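Local coordinates for acyl-coenzyme A oxidase acox-1.1 (PDB 5K3H), which catalyses the FAD-dependent desaturation of acyl-CoA side chains, the first step of peroxisomal beta-oxidation, passing electrons to oxygen to give hydrogen peroxide, at residues B[270-273]-B[277-280]; B[311-316]-B[342-347]; B[323-328]-B[334-339]; B[446-451]-B[468-473]; B[464-469]-B[540-545]. All coordinates share one frame; numbering follows the deposited sequence.

In the fold
Along the chain, interaction 1 comes first, in a small beta hairpin set apart from the helical part: its centre lies about 39 Å or more from the centre of any other contact. Interaction 3 is nested in the loop closed by interaction 2, their centres about 16 Å apart. Both use helix 338-367, reach the second subunit and lie in the C-alpha1 domain, where F345 and T314 of interaction 2 pack on L335 of interaction 3. Interactions 4 and 5 follow, with centres about 10 Å apart, sharing A468 and Y469 in the loop after helix 437-456. The five thus sample the beta-rich part, the helices beside the shared FAD site, and packing near ATP-binding residues.

Interaction 1: B[270-273]-B[277-280]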
# COMPACT_ATOMS: atom_id res chain seq x y z
N THR B 270 7.11 40.82 -10.30
CA THR B 270 8.40 41.28 -9.81
C THR B 270 9.22 41.82 -10.97
O THR B 270 9.22 41.23 -12.05
CB THR B 270 9.15 40.12 -9.12
OG1 THR B 270 8.41 39.66 -7.97
CG2 THR B 270 10.55 40.49 -8.76
N LYS B 271 9.91 42.93 -10.76
CA LYS B 271 10.81 43.47 -11.78
C LYS B 271 12.22 43.57 -11.23
O LYS B 271 12.42 43.88 -10.05
CB LYS B 271 10.35 44.85 -12.32
CG LYS B 271 9.17 44.80 -13.31
CD LYS B 271 7.83 44.47 -12.63
CE LYS B 271 6.70 44.40 -13.66
NZ LYS B 271 5.38 44.19 -13.00
N VAL B 272 13.19 43.28 -12.10
CA VAL B 272 14.59 43.61 -11.88
C VAL B 272 15.06 44.36 -13.12
O VAL B 272 15.07 43.80 -14.23
CB VAL B 272 15.47 42.37 -11.63
CG1 VAL B 272 16.95 42.71 -11.71
CG2 VAL B 272 15.14 41.77 -10.26
N GLU B 273 15.44 45.63 -12.94
CA GLU B 273 15.86 46.48 -14.05
C GLU B 273 17.30 46.16 -14.40
O GLU B 273 17.99 45.44 -13.68
CB GLU B 273 15.64 47.95 -13.71
CG GLU B 273 14.22 48.16 -13.17
CD GLU B 273 13.82 49.61 -13.01
OE1 GLU B 273 14.60 50.38 -12.40
OE2 GLU B 273 12.72 49.99 -13.47
N THR B 277 18.01 47.12 -10.09
CA THR B 277 17.01 47.63 -9.17
C THR B 277 15.83 46.67 -9.12
O THR B 277 15.33 46.24 -10.16
CB THR B 277 16.53 49.02 -9.61
OG1 THR B 277 17.66 49.88 -9.83
CG2 THR B 277 15.59 49.64 -8.58
N TYR B 278 15.40 46.36 -7.90
CA TYR B 278 14.33 45.39 -7.63
C TYR B 278 13.05 46.12 -7.22
O TYR B 278 13.05 46.89 -6.26
CB TYR B 278 14.75 44.45 -6.51
CG TYR B 278 13.77 43.36 -6.17
CD1 TYR B 278 13.67 42.24 -6.96
CD2 TYR B 278 12.97 43.45 -5.03
CE1 TYR B 278 12.80 41.23 -6.63
CE2 TYR B 278 12.07 42.42 -4.69
CZ TYR B 278 11.99 41.32 -5.51
OH TYR B 278 11.10 40.28 -5.22
N ILE B 279 11.96 45.86 -7.94
CA ILE B 279 10.66 46.45 -7.64
C ILE B 279 9.66 45.31 -7.46
O ILE B 279 9.43 44.53 -8.39
CB ILE B 279 10.18 47.42 -8.73
CG1 ILE B 279 11.19 48.54 -8.98
CG2 ILE B 279 8.85 48.03 -8.34
CD1 ILE B 279 12.04 48.35 -10.22
N LYS B 280 9.06 45.22 -6.27
CA LYS B 280 7.96 44.30 -5.99
C LYS B 280 6.70 45.08 -5.64
O LYS B 280 6.46 45.39 -4.46
CB LYS B 280 8.32 43.32 -4.87
CG LYS B 280 7.18 42.38 -4.48
CD LYS B 280 7.56 40.91 -4.59
CE LYS B 280 7.60 40.25 -3.21
NZ LYS B 280 7.94 38.79 -3.28
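V272 and Y278 stand across from each other on one face of two short antiparallel strands, the valine methyl meeting the tyrosine at its edge. Y278 holds CG anti to the backbone N (chi1 -177°), which brings the CD1 edge of the ring to V272 CG2. That methyl lies near the ring plane, 3.6 Å from Y278 CD1. The Y278 OH is hydrogen-bonded to H216. M206 of strand 199-208 touches both V272 and Y278 on this face.

The other face carries K271 and I279. Here I279 slants along the pair to E273, its CD1 3.5 Å from E273 CD and 3.7 Å from E273 CG, so the methyl packs on the stem of the acid as well as its carboxylate carbon. E273 and T277 lie side by side and point the same way. K271 bends at chi2 and leads off, its NZ hydrogen-bonded to the carbonyl of R268.

Three backbone bonds join the strands. K271 N gives to I279 O at 2.9 Å, nearly straight at 170°, while I279 N returns a bond to K271 O from 27° off the carbonyl plane. E273 N to T277 O, at 2.8 Å, closes the turn end, where T277 OG1 is hydrogen-bonded to D275. V272 and Y278 form the non-hydrogen-bonded pair. The whole is a two-stranded antiparallel beta hairpin resting on strand 199-208 of the mixed sheet.

Interaction 2: B[311-316]-B[342-347]; sequences NIATRY and HRLFPF
L344 pushes its two methyls against A313 and T314, joining helix 338-367 to helix 300-319 in the all-helical C-alpha1 region of the acyl-CoA oxidase fold. The packing is apolar and buried, and no hydrogen bond crosses between the segments. With CG anti to the carbonyl carbon (chi1 -67°), L344 presents CD1 and CD2 to neighbouring residues of the facing helix. CD1 sits 3.8 Å from T314 OG1, the two side chains sliding past each other in opposite directions.

The one polar side-chain atom in the contact, T314 OG1, is hydrogen-bonded to the carbonyl of L310 one turn back in its own helix, so its meeting with the leucine is plain van der Waals contact. Helix 338-367 is kinked here: P346 has no N-H to give, and F347 N bonds L344 O, three residues back, at 3.0 Å.

Around the contact, A405 and A408 of helix 382-408 cover A313 and L344, and helix 590-616 covers T314. H342 and R343, just before L344, belong to the FAD site shared between subunits, and they pack on R533 and M438 of the second subunit. The tightest touch is methyl on methyl, with L344 CD2 3.5 Å from A313 CB.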
# COMPACT_ATOMS: atom_id res chain seq x y z
N ASN B 311 -14.69 0.07 -8.92
CA ASN B 311 -15.28 -0.60 -10.07
C ASN B 311 -14.68 -1.99 -10.24
O ASN B 311 -15.40 -2.98 -10.45
CB ASN B 311 -15.06 0.23 -11.33
CG ASN B 311 -16.17 1.27 -11.58
OD1 ASN B 311 -17.17 0.97 -12.21
ND2 ASN B 311 -15.97 2.49 -11.07
N ILE B 312 -13.36 -2.09 -10.17
CA ILE B 312 -12.70 -3.38 -10.38
C ILE B 312 -13.09 -4.36 -9.28
O ILE B 312 -13.55 -5.48 -9.56
CB ILE B 312 -11.18 -3.19 -10.45
CG1 ILE B 312 -10.82 -2.35 -11.68
CG2 ILE B 312 -10.46 -4.55 -10.39
CD1 ILE B 312 -9.49 -1.63 -11.57
N ALA B 313 -12.94 -3.95 -8.02
CA ALA B 313 -13.17 -4.87 -6.92
C ALA B 313 -14.65 -5.22 -6.77
O ALA B 313 -14.97 -6.33 -6.36
CB ALA B 313 -12.63 -4.27 -5.63
N THR B 314 -15.57 -4.29 -7.07
CA THR B 314 -16.98 -4.58 -6.85
C THR B 314 -17.56 -5.41 -8.00
O THR B 314 -18.36 -6.33 -7.77
CB THR B 314 -17.77 -3.28 -6.66
OG1 THR B 314 -17.13 -2.44 -5.67
CG2 THR B 314 -19.22 -3.57 -6.24
N ARG B 315 -17.15 -5.13 -9.25
CA ARG B 315 -17.52 -6.02 -10.35
C ARG B 315 -17.02 -7.45 -10.10
O ARG B 315 -17.78 -8.42 -10.23
CB ARG B 315 -16.97 -5.46 -11.67
CG ARG B 315 -17.78 -4.29 -12.20
CD ARG B 315 -17.04 -3.57 -13.30
NE ARG B 315 -17.86 -2.51 -13.86
CZ ARG B 315 -17.50 -1.74 -14.88
NH1 ARG B 315 -16.32 -1.90 -15.46
NH2 ARG B 315 -18.32 -0.81 -15.32
N TYR B 316 -15.73 -7.60 -9.76
CA TYR B 316 -15.17 -8.92 -9.47
C TYR B 316 -15.89 -9.60 -8.31
O TYR B 316 -16.11 -10.81 -8.34
CB TYR B 316 -13.67 -8.79 -9.18
CG TYR B 316 -13.01 -10.11 -8.85
CD1 TYR B 316 -12.80 -11.07 -9.83
CD2 TYR B 316 -12.61 -10.40 -7.56
CE1 TYR B 316 -12.22 -12.30 -9.51
CE2 TYR B 316 -12.02 -11.60 -7.25
CZ TYR B 316 -11.83 -12.55 -8.22
OH TYR B 316 -11.23 -13.75 -7.89
N HIS B 342 -18.36 -4.32 3.83
CA HIS B 342 -17.77 -3.37 4.75
C HIS B 342 -16.45 -2.81 4.23
O HIS B 342 -16.08 -1.68 4.56
CB HIS B 342 -17.58 -4.03 6.13
CG HIS B 342 -17.07 -3.10 7.19
ND1 HIS B 342 -15.79 -3.19 7.71
CD2 HIS B 342 -17.66 -2.07 7.85
CE1 HIS B 342 -15.62 -2.27 8.64
NE2 HIS B 342 -16.74 -1.57 8.74
N ARG B 343 -15.73 -3.59 3.43
CA ARG B 343 -14.44 -3.13 2.94
C ARG B 343 -14.52 -2.47 1.56
O ARG B 343 -13.50 -2.01 1.05
CB ARG B 343 -13.44 -4.29 2.93
CG ARG B 343 -13.51 -5.16 1.68
CD ARG B 343 -12.83 -6.49 1.89
NE ARG B 343 -11.51 -6.33 2.45
CZ ARG B 343 -10.64 -7.33 2.62
NH1 ARG B 343 -10.97 -8.57 2.26
NH2 ARG B 343 -9.44 -7.08 3.16
N LEU B 344 -15.72 -2.39 0.97
CA LEU B 344 -15.92 -1.74 -0.32
C LEU B 344 -16.85 -0.55 -0.24
O LEU B 344 -16.49 0.54 -0.70
CB LEU B 344 -16.48 -2.76 -1.35
CG LEU B 344 -15.68 -3.96 -1.88
CD1 LEU B 344 -16.59 -4.79 -2.72
CD2 LEU B 344 -14.42 -3.56 -2.69
N PHE B 345 -18.07 -0.72 0.31
CA PHE B 345 -19.13 0.28 0.15
C PHE B 345 -18.79 1.59 0.86
O PHE B 345 -19.16 2.66 0.35
CB PHE B 345 -20.48 -0.23 0.64
CG PHE B 345 -21.00 -1.44 -0.10
CD1 PHE B 345 -20.42 -1.86 -1.29
CD2 PHE B 345 -22.03 -2.21 0.45
CE1 PHE B 345 -20.88 -3.00 -1.93
CE2 PHE B 345 -22.49 -3.33 -0.18
CZ PHE B 345 -21.92 -3.73 -1.37
N PRO B 346 -18.14 1.59 2.03
CA PRO B 346 -17.79 2.88 2.63
C PRO B 346 -16.85 3.70 1.76
O PRO B 346 -16.81 4.93 1.92
CB PRO B 346 -17.14 2.48 3.97
CG PRO B 346 -17.74 1.16 4.31
CD PRO B 346 -17.84 0.48 2.97
N PHE B 347 -16.09 3.07 0.87
CA PHE B 347 -15.17 3.77 -0.01
C PHE B 347 -15.83 4.20 -1.31
O PHE B 347 -15.35 5.14 -1.96
CB PHE B 347 -13.97 2.88 -0.29
CG PHE B 347 -13.23 2.51 0.96
CD1 PHE B 347 -12.43 3.44 1.61
CD2 PHE B 347 -13.39 1.25 1.53
CE1 PHE B 347 -11.79 3.11 2.78
CE2 PHE B 347 -12.73 0.92 2.72
CZ PHE B 347 -11.94 1.84 3.33

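Interaction 3: B[323-328]-B[334-339]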
# COMPACT_ATOMS: atom_id res chain seq x y z
N GLY B 323 -17.08 -19.87 -1.12
CA GLY B 323 -17.59 -20.13 0.20
C GLY B 323 -19.11 -20.16 0.21
O GLY B 323 -19.79 -19.78 -0.75
N GLN B 324 -19.64 -20.65 1.32
CA GLN B 324 -21.08 -20.77 1.50
C GLN B 324 -21.52 -19.92 2.68
O GLN B 324 -20.78 -19.74 3.65
CB GLN B 324 -21.50 -22.21 1.71
CG GLN B 324 -21.63 -22.97 0.43
CD GLN B 324 -21.82 -24.42 0.69
OE1 GLN B 324 -20.91 -25.07 1.23
NE2 GLN B 324 -22.97 -24.96 0.31
N ILE B 325 -22.72 -19.38 2.55
CA ILE B 325 -23.41 -18.86 3.72
C ILE B 325 -24.30 -20.02 4.14
O ILE B 325 -23.85 -20.88 4.91
CB ILE B 325 -24.17 -17.55 3.44
CG1 ILE B 325 -23.16 -16.43 3.16
CG2 ILE B 325 -25.06 -17.17 4.61
CD1 ILE B 325 -23.75 -15.12 2.64
N ASP B 326 -25.49 -20.15 3.56
CA ASP B 326 -26.31 -21.34 3.78
C ASP B 326 -25.64 -22.57 3.17
O ASP B 326 -25.30 -22.59 1.99
CB ASP B 326 -27.72 -21.14 3.22
CG ASP B 326 -28.65 -22.31 3.55
OD1 ASP B 326 -28.21 -23.48 3.40
OD2 ASP B 326 -29.78 -22.08 4.02
N LYS B 327 -25.49 -23.62 3.99
CA LYS B 327 -24.72 -24.80 3.62
C LYS B 327 -25.47 -25.71 2.67
O LYS B 327 -24.87 -26.65 2.13
CB LYS B 327 -24.33 -25.60 4.88
CG LYS B 327 -23.51 -24.79 5.88
CD LYS B 327 -22.03 -24.65 5.48
CE LYS B 327 -21.32 -23.71 6.46
NZ LYS B 327 -19.93 -23.41 6.08
N ASN B 328 -26.76 -25.49 2.47
CA ASN B 328 -27.50 -26.23 1.47
C ASN B 328 -27.72 -25.45 0.19
O ASN B 328 -28.43 -25.94 -0.70
CB ASN B 328 -28.83 -26.71 2.02
CG ASN B 328 -28.65 -27.65 3.20
OD1 ASN B 328 -27.79 -28.56 3.17
ND2 ASN B 328 -29.52 -27.51 4.20
N VAL B 334 -18.96 -13.31 -3.51
CA VAL B 334 -18.34 -12.75 -2.32
C VAL B 334 -18.95 -11.39 -1.96
O VAL B 334 -18.89 -10.99 -0.80
CB VAL B 334 -16.81 -12.66 -2.45
CG1 VAL B 334 -16.26 -14.05 -2.68
CG2 VAL B 334 -16.40 -11.73 -3.57
N LEU B 335 -19.61 -10.73 -2.91
CA LEU B 335 -20.37 -9.52 -2.60
C LEU B 335 -21.44 -9.77 -1.55
O LEU B 335 -21.91 -8.82 -0.93
CB LEU B 335 -21.03 -8.96 -3.87
CG LEU B 335 -21.64 -7.54 -3.95
CD1 LEU B 335 -20.66 -6.45 -3.58
CD2 LEU B 335 -22.28 -7.24 -5.34
N GLU B 336 -21.78 -11.03 -1.30
CA GLU B 336 -22.81 -11.39 -0.32
C GLU B 336 -22.35 -11.18 1.11
O GLU B 336 -23.19 -10.97 2.00
CB GLU B 336 -23.18 -12.87 -0.52
CG GLU B 336 -24.65 -13.21 -0.45
CD GLU B 336 -25.47 -12.44 -1.45
OE1 GLU B 336 -25.37 -12.72 -2.67
OE2 GLU B 336 -26.20 -11.51 -1.00
N TYR B 337 -21.03 -11.19 1.36
CA TYR B 337 -20.50 -11.19 2.71
C TYR B 337 -20.48 -9.78 3.30
O TYR B 337 -20.01 -8.84 2.65
CB TYR B 337 -19.07 -11.75 2.73
CG TYR B 337 -18.98 -13.21 2.35
CD1 TYR B 337 -19.63 -14.18 3.10
CD2 TYR B 337 -18.23 -13.62 1.24
CE1 TYR B 337 -19.57 -15.53 2.78
CE2 TYR B 337 -18.16 -14.99 0.90
CZ TYR B 337 -18.83 -15.93 1.69
OH TYR B 337 -18.78 -17.26 1.38
N GLN B 338 -20.96 -9.64 4.55
CA GLN B 338 -20.91 -8.35 5.23
C GLN B 338 -19.49 -7.83 5.27
O GLN B 338 -19.23 -6.63 5.13
CB GLN B 338 -21.47 -8.48 6.64
CG GLN B 338 -21.58 -7.14 7.36
CD GLN B 338 -21.94 -7.30 8.81
OE1 GLN B 338 -21.15 -7.80 9.60
NE2 GLN B 338 -23.15 -6.90 9.16
N THR B 339 -18.56 -8.75 5.45
CA THR B 339 -17.14 -8.45 5.53
C THR B 339 -16.63 -7.83 4.23
O THR B 339 -15.81 -6.91 4.27
CB THR B 339 -16.45 -9.77 5.90
OG1 THR B 339 -16.08 -9.75 7.29
CG2 THR B 339 -15.33 -10.14 4.95
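Y337 and I325 slide past each other in opposite directions, bringing the tyrosine ring alongside the isoleucine and its hydroxyl to G323. From CB, with CG anti to the carbonyl carbon (chi1 -65°), the Y337 ring is turned back from the helix start toward the loop 323-325. Along one side of the ring, CD1 lies 4.2 Å from I325 CG1, and CE1 comes closer to the same carbon, at 3.7 Å. The ring rim then runs into the backbone, with G323 C and Q324 O near the ring plane at its edge. At the tip, Y337 OH sits against the main chain, 3.1 Å from G323 C, and hydrogen-bonds the carbonyl of Q322.

I325 continues beyond the ring to E336, crossing it at about a right angle, its CD1 3.7 Å from E336 CG. E336 bends at chi2 and takes its carboxylate to a salt bridge with R608. Cutting I325 back to an alanine removes CG1 and CD1, which is likely to open a gap beside Y337 CE1 and leave the E336 methylene without its apolar partner.

Farther along the loop, D326 OD1 accepts from N328 N at 2.6 Å, forming an Asx turn, while D326 OD2 pairs with K519 of the second subunit. N525 of that subunit bonds Q338 N and E336 O. Y337 itself is the N-cap residue of helix 338-367, and the arrangement is a loop folded onto a helix start at the dimer interface, next to Q340 of the FAD site.

Interaction 4: B[446-451]-B[468-473]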
# COMPACT_ATOMS: atom_id res chain seq x y z
N ARG B 446 -1.58 25.54 11.98
CA ARG B 446 -1.28 26.93 12.35
C ARG B 446 -2.52 27.80 12.26
O ARG B 446 -2.79 28.61 13.16
CB ARG B 446 -0.15 27.49 11.47
CG ARG B 446 1.22 26.83 11.71
CD ARG B 446 2.39 27.75 11.37
NE ARG B 446 3.66 27.23 11.89
CZ ARG B 446 4.12 27.42 13.13
NH1 ARG B 446 3.43 28.14 14.01
NH2 ARG B 446 5.28 26.89 13.51
N TYR B 447 -3.31 27.60 11.20
CA TYR B 447 -4.54 28.36 11.02
C TYR B 447 -5.60 27.99 12.05
O TYR B 447 -6.36 28.86 12.49
CB TYR B 447 -5.05 28.13 9.60
CG TYR B 447 -6.40 28.74 9.33
CD1 TYR B 447 -6.54 30.10 9.21
CD2 TYR B 447 -7.52 27.93 9.13
CE1 TYR B 447 -7.77 30.67 8.95
CE2 TYR B 447 -8.75 28.47 8.86
CZ TYR B 447 -8.86 29.85 8.78
OH TYR B 447 -10.08 30.43 8.52
N LEU B 448 -5.71 26.71 12.42
CA LEU B 448 -6.68 26.36 13.45
C LEU B 448 -6.25 26.87 14.82
O LEU B 448 -7.10 27.22 15.64
CB LEU B 448 -6.91 24.85 13.50
CG LEU B 448 -7.62 24.15 12.34
CD1 LEU B 448 -7.54 22.67 12.58
CD2 LEU B 448 -9.05 24.62 12.14
N VAL B 449 -4.94 26.91 15.08
CA VAL B 449 -4.45 27.45 16.35
C VAL B 449 -4.70 28.96 16.43
O VAL B 449 -5.11 29.48 17.47
CB VAL B 449 -2.97 27.10 16.54
CG1 VAL B 449 -2.39 27.92 17.65
CG2 VAL B 449 -2.85 25.64 16.88
N LYS B 450 -4.43 29.68 15.33
CA LYS B 450 -4.79 31.10 15.27
C LYS B 450 -6.28 31.31 15.51
O LYS B 450 -6.70 32.32 16.10
CB LYS B 450 -4.41 31.68 13.91
CG LYS B 450 -4.91 33.10 13.73
CD LYS B 450 -4.82 33.54 12.27
CE LYS B 450 -6.20 33.36 11.58
NZ LYS B 450 -6.18 33.71 10.13
N SER B 451 -7.11 30.40 14.99
CA SER B 451 -8.56 30.47 15.21
C SER B 451 -8.95 30.12 16.65
O SER B 451 -9.92 30.67 17.19
CB SER B 451 -9.27 29.56 14.20
OG SER B 451 -8.88 29.93 12.88
N ALA B 468 -16.06 29.00 11.80
CA ALA B 468 -16.97 29.59 12.78
C ALA B 468 -17.45 28.58 13.79
O ALA B 468 -17.74 28.95 14.93
CB ALA B 468 -18.19 30.17 12.07
N TYR B 469 -17.60 27.32 13.39
CA TYR B 469 -18.03 26.28 14.31
C TYR B 469 -17.11 26.21 15.52
O TYR B 469 -17.48 25.61 16.54
CB TYR B 469 -18.09 24.93 13.59
CG TYR B 469 -16.75 24.26 13.37
CD1 TYR B 469 -15.94 24.62 12.31
CD2 TYR B 469 -16.31 23.23 14.21
CE1 TYR B 469 -14.71 24.01 12.11
CE2 TYR B 469 -15.10 22.61 14.02
CZ TYR B 469 -14.30 23.00 12.97
OH TYR B 469 -13.08 22.39 12.76
N LEU B 470 -15.88 26.74 15.41
CA LEU B 470 -14.97 26.74 16.54
C LEU B 470 -15.45 27.67 17.65
O LEU B 470 -15.10 27.48 18.82
CB LEU B 470 -13.54 27.10 16.11
CG LEU B 470 -12.77 26.05 15.31
CD1 LEU B 470 -11.36 26.53 15.06
CD2 LEU B 470 -12.80 24.68 16.03
N GLY B 471 -16.22 28.70 17.30
CA GLY B 471 -16.77 29.60 18.28
C GLY B 471 -18.19 29.30 18.74
O GLY B 471 -18.72 30.03 19.58
N ALA B 472 -18.82 28.25 18.22
CA ALA B 472 -20.19 27.90 18.54
C ALA B 472 -20.28 27.05 19.81
O ALA B 472 -19.32 26.39 20.21
CB ALA B 472 -20.85 27.17 17.37
N ARG B 473 -21.47 27.05 20.41
CA ARG B 473 -21.71 26.37 21.68
C ARG B 473 -22.24 24.97 21.45
O ARG B 473 -23.10 24.74 20.60
CB ARG B 473 -22.70 27.15 22.54
CG ARG B 473 -22.34 28.59 22.81
CD ARG B 473 -23.36 29.16 23.79
NE ARG B 473 -24.01 30.37 23.30
CZ ARG B 473 -23.43 31.57 23.34
NH1 ARG B 473 -24.09 32.63 22.88
NH2 ARG B 473 -22.21 31.70 23.83
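L470 meets S451 and L448 where the loop after helix 437-456 folds back on that helix, a piece of loop-on-helix packing within the helical body of the oxidase. The loop segment begins at A468, whose carbonyl accepts from G471 N at 2.8 Å and so closes a short 3-10 turn. Next, Y469 lays one face of its ring under its neighbour, with L470 CG 4.1 Å above the plane and offset toward the rim.

L470 makes the contact with one methyl. Its CD1 lies 3.8 Å from S451 CB and also reaches L448 CD2, 4.2 Å away, the two leucines crossing at about a right angle. Beyond G471 the loop leaves the helix, and A472 O accepts a hydrogen bond from K500 NZ of helix 489-515. L448 also packs on H538 and T503, and its side chain is about 4 Å from that of S535, an ATP-binding residue.

Under the methyl, S451 OG is anti to the carbonyl carbon, beside the backbone N (chi1 -56°), which turns it back toward the Y447 carbonyl. OG gives to Y447 O at 2.8 Å, S451 N bonds the same oxygen from the opposite face of its carbonyl plane, and OG sits 4.0 Å above the centre of the Y447 ring.

Interaction 5: B[464-469]-B[540-545]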
# COMPACT_ATOMS: atom_id res chain seq x y z
N GLY B 464 -13.64 33.16 10.28
CA GLY B 464 -14.14 32.90 8.94
C GLY B 464 -15.25 31.87 8.91
O GLY B 464 -15.48 31.15 9.89
N PRO B 465 -15.99 31.78 7.80
CA PRO B 465 -17.14 30.86 7.78
C PRO B 465 -16.78 29.39 7.92
O PRO B 465 -17.53 28.64 8.56
CB PRO B 465 -17.80 31.17 6.42
CG PRO B 465 -16.75 31.82 5.60
CD PRO B 465 -15.88 32.58 6.57
N LEU B 466 -15.67 28.95 7.34
CA LEU B 466 -15.28 27.55 7.43
C LEU B 466 -14.78 27.17 8.82
O LEU B 466 -14.58 25.99 9.12
CB LEU B 466 -14.23 27.26 6.37
CG LEU B 466 -14.70 27.52 4.93
CD1 LEU B 466 -13.60 27.25 3.92
CD2 LEU B 466 -15.93 26.69 4.65
N VAL B 467 -14.60 28.15 9.70
CA VAL B 467 -14.01 27.91 11.01
C VAL B 467 -14.87 28.46 12.14
O VAL B 467 -14.52 28.32 13.32
CB VAL B 467 -12.56 28.48 11.05
CG1 VAL B 467 -12.46 29.89 11.51
CG2 VAL B 467 -11.63 27.55 11.74
N ALA B 468 -16.06 29.00 11.80
CA ALA B 468 -16.97 29.59 12.78
C ALA B 468 -17.45 28.58 13.79
O ALA B 468 -17.74 28.95 14.93
CB ALA B 468 -18.19 30.17 12.07
N TYR B 469 -17.60 27.32 13.39
CA TYR B 469 -18.03 26.28 14.31
C TYR B 469 -17.11 26.21 15.52
O TYR B 469 -17.48 25.61 16.54
CB TYR B 469 -18.09 24.93 13.59
CG TYR B 469 -16.75 24.26 13.37
CD1 TYR B 469 -15.94 24.62 12.31
CD2 TYR B 469 -16.31 23.23 14.21
CE1 TYR B 469 -14.71 24.01 12.11
CE2 TYR B 469 -15.10 22.61 14.02
CZ TYR B 469 -14.30 23.00 12.97
OH TYR B 469 -13.08 22.39 12.76
N ARG B 540 -12.07 16.34 7.54
CA ARG B 540 -13.13 15.35 7.39
C ARG B 540 -14.51 15.97 7.64
O ARG B 540 -15.49 15.59 6.98
CB ARG B 540 -12.88 14.15 8.32
CG ARG B 540 -11.60 13.40 7.96
CD ARG B 540 -11.19 12.34 8.96
NE ARG B 540 -12.01 11.14 8.87
CZ ARG B 540 -11.75 10.00 9.51
NH1 ARG B 540 -10.69 9.91 10.29
NH2 ARG B 540 -12.53 8.95 9.38
N LEU B 541 -14.61 16.90 8.59
CA LEU B 541 -15.89 17.58 8.80
C LEU B 541 -16.33 18.34 7.55
O LEU B 541 -17.51 18.29 7.17
CB LEU B 541 -15.79 18.51 10.00
CG LEU B 541 -16.84 19.63 10.08
CD1 LEU B 541 -18.24 19.05 10.32
CD2 LEU B 541 -16.44 20.62 11.18
N PHE B 542 -15.40 19.05 6.90
CA PHE B 542 -15.72 19.75 5.66
C PHE B 542 -16.24 18.80 4.60
O PHE B 542 -17.21 19.10 3.90
CB PHE B 542 -14.50 20.48 5.10
CG PHE B 542 -14.78 21.16 3.79
CD1 PHE B 542 -15.40 22.40 3.76
CD2 PHE B 542 -14.48 20.54 2.58
CE1 PHE B 542 -15.67 23.02 2.56
CE2 PHE B 542 -14.76 21.16 1.37
CZ PHE B 542 -15.35 22.40 1.36
N ILE B 543 -15.59 17.65 4.44
CA ILE B 543 -15.99 16.70 3.40
C ILE B 543 -17.42 16.22 3.62
O ILE B 543 -18.23 16.18 2.69
CB ILE B 543 -14.98 15.53 3.35
CG1 ILE B 543 -13.61 16.03 2.89
CG2 ILE B 543 -15.48 14.41 2.45
CD1 ILE B 543 -12.46 15.10 3.21
N VAL B 544 -17.77 15.88 4.87
CA VAL B 544 -19.14 15.48 5.20
C VAL B 544 -20.13 16.60 4.86
O VAL B 544 -21.21 16.34 4.32
CB VAL B 544 -19.25 15.07 6.68
CG1 VAL B 544 -20.71 14.85 7.04
CG2 VAL B 544 -18.39 13.86 6.98
N GLU B 545 -19.81 17.84 5.23
CA GLU B 545 -20.76 18.93 4.99
C GLU B 545 -20.95 19.19 3.50
O GLU B 545 -22.07 19.52 3.06
CB GLU B 545 -20.30 20.22 5.69
CG GLU B 545 -20.34 20.16 7.21
CD GLU B 545 -20.24 21.54 7.86
OE1 GLU B 545 -21.19 22.34 7.74
OE2 GLU B 545 -19.21 21.82 8.50
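L466 and Y469 reach from the loop 464-469 to F542 and L541, two consecutive residues of helix 520-553. The segment starts with a tight turn, in which G464 O accepts from V467 N at 3.1 Å. L466, the first to touch, brings CD2 to the edge of the F542 phenyl ring, near its plane and 4.2 Å from F542 CE1. V467 points elsewhere, to Y447, L448 and S451 of helix 437-456, which ties the loop to that helix as well.

Y469 closes the segment with a face-on contact. Its CG sits between the backbone N and the carbonyl carbon (chi1 78°), a placing that carries the ring toward the helix and offers its face to L541. L541 CD2 stands over the centre of the Y469 ring, 3.7 Å from the centroid and only 14° off the normal, a CH-pi contact. L466 O lies in the ring plane at its edge. The Y469 hydroxyl is hydrogen-bonded to H538 ND1 of the same helix as L541. Without the ring, as with an alanine here, L541 CD2 is likely to lose the surface it packs on, and H538 ND1 its hydroxyl partner.

L541 also packs on F495 and Q496 of helix 489-515, which touches Y469 through A499. F542 turns to L386 of helix 382-408 and to E360 and L364 of helix 338-367. The loop thus lies over one side of helix 520-553, where that helix runs among helices 338-367, 382-408 and 489-515.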